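Local coordinates for protein transcriptional regulator (Streptococcus thermophilus LMD-9, PDB 5JUF) that probably acts as a peptide-sensing quorum-sensing transcriptional activator of competence genes, pairing a helix-turn-helix DNA-binding region with a tetratricopeptide-type helical region, at residues 78-88 and 100-108. Sequence-based numbering, arbitrary orientation.
Sequences YYEMKNRLIKF and KLTLIEEVY. With SO4 (sulfate ion), chain B.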
loop_
_atom_site.group_PDB
_atom_site.type_symbol
_atom_site.label_atom_id
_atom_site.label_comp_id
_atom_site.label_asym_id
_atom_site.label_seq_id
_atom_site.Cartn_x
_atom_site.Cartn_y
_atom_site.Cartn_z
ATOM N N TYR A 78 -13.471 10.878 7.438
ATOM C CA TYR A 78 -12.581 10.462 6.352
ATOM C C TYR A 78 -11.963 9.105 6.643
ATOM O O TYR A 78 -11.954 8.212 5.787
ATOM C CB TYR A 78 -11.459 11.469 6.129
ATOM C CG TYR A 78 -10.373 10.870 5.253
ATOM C CD1 TYR A 78 -10.607 10.632 3.906
ATOM C CD2 TYR A 78 -9.137 10.501 5.780
ATOM C CE1 TYR A 78 -9.631 10.063 3.088
ATOM C CE2 TYR A 78 -8.147 9.937 4.978
ATOM C CZ TYR A 78 -8.412 9.714 3.625
ATOM O OH TYR A 78 -7.457 9.158 2.806
ATOM N N TYR A 79 -11.402 8.950 7.844
ATOM C CA TYR A 79 -10.737 7.703 8.200
ATOM C C TYR A 79 -11.736 6.564 8.297
ATOM O O TYR A 79 -11.442 5.441 7.870
ATOM C CB TYR A 79 -9.977 7.874 9.511
ATOM C CG TYR A 79 -8.784 8.800 9.389
ATOM C CD1 TYR A 79 -7.688 8.446 8.612
ATOM C CD2 TYR A 79 -8.753 10.022 10.048
ATOM C CE1 TYR A 79 -6.596 9.288 8.487
ATOM C CE2 TYR A 79 -7.661 10.869 9.934
ATOM C CZ TYR A 79 -6.589 10.491 9.160
ATOM O OH TYR A 79 -5.508 11.313 9.051
ATOM N N GLU A 80 -12.922 6.844 8.848
ATOM C CA GLU A 80 -14.018 5.874 8.844
ATOM C C GLU A 80 -14.292 5.351 7.435
ATOM O O GLU A 80 -14.365 4.135 7.212
ATOM C CB GLU A 80 -15.277 6.514 9.449
ATOM C CG GLU A 80 -16.516 5.629 9.412
ATOM C CD GLU A 80 -17.753 6.293 10.029
ATOM O OE1 GLU A 80 -17.674 7.468 10.464
ATOM O OE2 GLU A 80 -18.807 5.625 10.082
ATOM N N MET A 81 -14.402 6.251 6.452
ATOM C CA MET A 81 -14.707 5.802 5.092
ATOM C C MET A 81 -13.502 5.113 4.452
ATOM O O MET A 81 -13.659 4.123 3.730
ATOM C CB MET A 81 -15.183 6.980 4.235
ATOM C CG MET A 81 -16.501 7.616 4.727
ATOM S SD MET A 81 -16.909 9.218 3.960
ATOM C CE MET A 81 -17.509 8.722 2.342
ATOM N N LYS A 82 -12.294 5.616 4.703
ATOM C CA LYS A 82 -11.102 4.963 4.159
ATOM C C LYS A 82 -10.963 3.555 4.721
ATOM O O LYS A 82 -10.727 2.596 3.976
ATOM C CB LYS A 82 -9.856 5.797 4.466
ATOM C CG LYS A 82 -8.514 5.221 3.967
ATOM C CD LYS A 82 -7.367 6.039 4.572
ATOM C CE LYS A 82 -5.976 5.559 4.151
ATOM N NZ LYS A 82 -4.922 6.183 5.029
ATOM N N ASN A 83 -11.126 3.412 6.038
ATOM C CA ASN A 83 -11.078 2.084 6.653
ATOM C C ASN A 83 -12.154 1.166 6.087
ATOM O O ASN A 83 -11.883 -0.000 5.762
ATOM C CB ASN A 83 -11.225 2.194 8.172
ATOM C CG ASN A 83 -10.017 2.833 8.821
ATOM O OD1 ASN A 83 -8.977 2.988 8.191
ATOM N ND2 ASN A 83 -10.146 3.208 10.079
ATOM N N ARG A 84 -13.386 1.668 5.968
ATOM C CA ARG A 84 -14.454 0.845 5.410
ATOM C C ARG A 84 -14.094 0.332 4.022
ATOM O O ARG A 84 -14.355 -0.832 3.697
ATOM C CB ARG A 84 -15.767 1.622 5.351
ATOM C CG ARG A 84 -16.876 0.861 4.634
ATOM C CD ARG A 84 -18.241 1.470 4.907
ATOM N NE ARG A 84 -18.652 2.454 3.907
ATOM C CZ ARG A 84 -19.520 2.207 2.928
ATOM N NH1 ARG A 84 -19.850 3.168 2.075
ATOM N NH2 ARG A 84 -20.063 1.002 2.808
ATOM N N LEU A 85 -13.489 1.173 3.185
ATOM C CA LEU A 85 -13.258 0.710 1.822
ATOM C C LEU A 85 -12.045 -0.218 1.732
ATOM O O LEU A 85 -12.005 -1.095 0.861
ATOM C CB LEU A 85 -13.138 1.908 0.871
ATOM C CG LEU A 85 -11.936 2.846 0.866
ATOM C CD1 LEU A 85 -10.750 2.222 0.123
ATOM C CD2 LEU A 85 -12.333 4.167 0.220
ATOM N N ILE A 86 -11.063 -0.067 2.621
ATOM C CA ILE A 86 -9.978 -1.044 2.667
ATOM C C ILE A 86 -10.493 -2.401 3.138
ATOM O O ILE A 86 -10.079 -3.450 2.627
ATOM C CB ILE A 86 -8.823 -0.523 3.542
ATOM C CG1 ILE A 86 -8.097 0.602 2.798
ATOM C CG2 ILE A 86 -7.844 -1.664 3.888
ATOM C CD1 ILE A 86 -7.185 1.433 3.638
ATOM N N LYS A 87 -11.426 -2.410 4.092
ATOM C CA LYS A 87 -11.999 -3.665 4.554
ATOM C C LYS A 87 -13.095 -4.185 3.631
ATOM O O LYS A 87 -13.709 -5.203 3.954
ATOM C CB LYS A 87 -12.534 -3.516 5.985
ATOM C CG LYS A 87 -11.480 -2.998 6.973
ATOM C CD LYS A 87 -11.943 -3.090 8.413
ATOM C CE LYS A 87 -12.976 -2.027 8.742
ATOM N NZ LYS A 87 -13.296 -2.006 10.212
ATOM N N PHE A 88 -13.352 -3.517 2.504
ATOM C CA PHE A 88 -14.359 -3.969 1.554
ATOM C C PHE A 88 -13.721 -4.904 0.525
ATOM O O PHE A 88 -13.031 -4.442 -0.389
ATOM C CB PHE A 88 -15.021 -2.781 0.854
ATOM C CG PHE A 88 -16.120 -3.183 -0.106
ATOM C CD1 PHE A 88 -17.351 -3.607 0.365
ATOM C CD2 PHE A 88 -15.912 -3.153 -1.469
ATOM C CE1 PHE A 88 -18.362 -3.984 -0.519
ATOM C CE2 PHE A 88 -16.916 -3.526 -2.352
ATOM C CZ PHE A 88 -18.138 -3.938 -1.877
ATOM N N LYS A 100 -16.283 -0.559 -5.159
ATOM C CA LYS A 100 -15.145 -0.087 -4.376
ATOM C C LYS A 100 -14.506 1.136 -5.014
ATOM O O LYS A 100 -14.118 2.084 -4.313
ATOM C CB LYS A 100 -14.120 -1.211 -4.231
ATOM C CG LYS A 100 -12.989 -0.929 -3.259
ATOM C CD LYS A 100 -12.291 -2.237 -2.871
ATOM C CE LYS A 100 -11.052 -1.948 -2.041
ATOM N NZ LYS A 100 -10.631 -3.129 -1.239
ATOM N N LEU A 101 -14.363 1.123 -6.341
ATOM C CA LEU A 101 -13.872 2.304 -7.050
ATOM C C LEU A 101 -14.794 3.504 -6.836
ATOM O O LEU A 101 -14.327 4.641 -6.697
ATOM C CB LEU A 101 -13.738 1.987 -8.542
ATOM C CG LEU A 101 -12.586 1.047 -8.926
ATOM C CD1 LEU A 101 -12.826 0.471 -10.314
ATOM C CD2 LEU A 101 -11.267 1.812 -8.879
ATOM N N THR A 102 -16.107 3.275 -6.834
ATOM C CA THR A 102 -17.042 4.361 -6.548
ATOM C C THR A 102 -16.815 4.940 -5.152
ATOM O O THR A 102 -16.808 6.165 -4.981
ATOM C CB THR A 102 -18.480 3.867 -6.716
ATOM O OG1 THR A 102 -18.697 3.537 -8.095
ATOM C CG2 THR A 102 -19.477 4.951 -6.306
ATOM N N LEU A 103 -16.598 4.075 -4.148
ATOM C CA LEU A 103 -16.305 4.543 -2.791
ATOM C C LEU A 103 -15.036 5.381 -2.743
ATOM O O LEU A 103 -14.964 6.370 -2.005
ATOM C CB LEU A 103 -16.146 3.361 -1.829
ATOM C CG LEU A 103 -17.360 2.485 -1.510
ATOM C CD1 LEU A 103 -16.927 1.229 -0.747
ATOM C CD2 LEU A 103 -18.380 3.285 -0.717
ATOM N N ILE A 104 -14.004 4.966 -3.476
ATOM C CA ILE A 104 -12.737 5.691 -3.459
ATOM C C ILE A 104 -12.933 7.108 -3.984
ATOM O O ILE A 104 -12.447 8.083 -3.399
ATOM C CB ILE A 104 -11.677 4.928 -4.275
ATOM C CG1 ILE A 104 -11.299 3.626 -3.573
ATOM C CG2 ILE A 104 -10.439 5.803 -4.521
ATOM C CD1 ILE A 104 -10.555 2.637 -4.505
ATOM N N GLU A 105 -13.636 7.237 -5.107
ATOM C CA GLU A 105 -13.870 8.551 -5.692
ATOM C C GLU A 105 -14.750 9.411 -4.791
ATOM O O GLU A 105 -14.567 10.631 -4.724
ATOM C CB GLU A 105 -14.515 8.398 -7.072
ATOM C CG GLU A 105 -13.634 7.672 -8.080
ATOM C CD GLU A 105 -14.417 7.157 -9.279
ATOM O OE1 GLU A 105 -15.612 7.513 -9.417
ATOM O OE2 GLU A 105 -13.829 6.402 -10.091
ATOM N N GLU A 106 -15.725 8.790 -4.116
ATOM C CA GLU A 106 -16.585 9.510 -3.178
ATOM C C GLU A 106 -15.761 10.162 -2.076
ATOM O O GLU A 106 -15.902 11.359 -1.798
ATOM C CB GLU A 106 -17.623 8.548 -2.578
ATOM C CG GLU A 106 -18.374 9.126 -1.365
ATOM C CD GLU A 106 -19.158 8.092 -0.543
ATOM O OE1 GLU A 106 -18.873 6.877 -0.638
ATOM O OE2 GLU A 106 -20.062 8.512 0.216
ATOM N N VAL A 107 -14.856 9.400 -1.468
ATOM C CA VAL A 107 -14.069 9.939 -0.366
ATOM C C VAL A 107 -13.075 10.969 -0.875
ATOM O O VAL A 107 -12.854 12.008 -0.240
ATOM C CB VAL A 107 -13.367 8.793 0.380
ATOM C CG1 VAL A 107 -12.687 9.317 1.609
ATOM C CG2 VAL A 107 -14.375 7.748 0.761
ATOM N N TYR A 108 -12.447 10.681 -2.018
ATOM C CA TYR A 108 -11.468 11.586 -2.620
ATOM C C TYR A 108 -12.077 12.960 -2.871
ATOM O O TYR A 108 -11.496 13.987 -2.501
ATOM C CB TYR A 108 -10.966 10.969 -3.926
ATOM C CG TYR A 108 -9.804 11.675 -4.612
ATOM C CD1 TYR A 108 -10.015 12.793 -5.394
ATOM C CD2 TYR A 108 -8.511 11.182 -4.510
ATOM C CE1 TYR A 108 -8.973 13.427 -6.043
ATOM C CE2 TYR A 108 -7.451 11.809 -5.158
ATOM C CZ TYR A 108 -7.698 12.942 -5.914
ATOM O OH TYR A 108 -6.663 13.571 -6.560
HETATM S S SO4 B . -9.392 -6.306 -2.914
HETATM O O1 SO4 B . -9.746 -7.174 -4.035
HETATM O O2 SO4 B . -8.030 -6.619 -2.495
HETATM O O3 SO4 B . -9.486 -4.905 -3.320
HETATM O O4 SO4 B . -10.316 -6.546 -1.805
HETATM O O HOH W 1 -8.451 -3.210 0.447
#
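Leu85 packs against Leu103, Ile104 and Val107 at the centre of an antiparallel helix pair, consecutive helices 76-86 and 94-111 of the tetratricopeptide-type region of this regulator. The axes of segments 78-86 and 100-108 come within 10.1 Å, their directions 165° apart. Leucine suits this buried place because its branched apolar end fills the interface; chi1 of 71° sets CG between backbone N and carbonyl carbon, and both Leu85 methyls reach Ile104 CG1, Leu85 CD2 at 4.0 Å. Branched Val107 serves two neighbours, CG1 lying 3.4 Å from CD1 of the Tyr78 ring and CG2 3.6 Å from Met81 CE. Beyond the ring, the Tyr78 hydroxyl hydrogen-bonds to Glu119 of helix 117-130. Along the more exposed margin, flexible Met81 bends at its last torsion, so that CE meets the Glu106 carboxylate, while Arg84 brings NH1 obliquely to Leu103 CD2. At the C-terminal end of helix 76-86 the long aliphatic chain of Lys100 runs past the Phe88 ring edge, Lys100 CB 3.8 Å from Phe88 CD2. A water joins its ammonium to Ile86 O, and a sulfate, probably from the crystallisation liquor and also hydrogen-bonded to Thr90, accepts through O3. Lys100 NZ donates to Phe88 O at 2.9 Å, tilted 28° from the carbonyl plane.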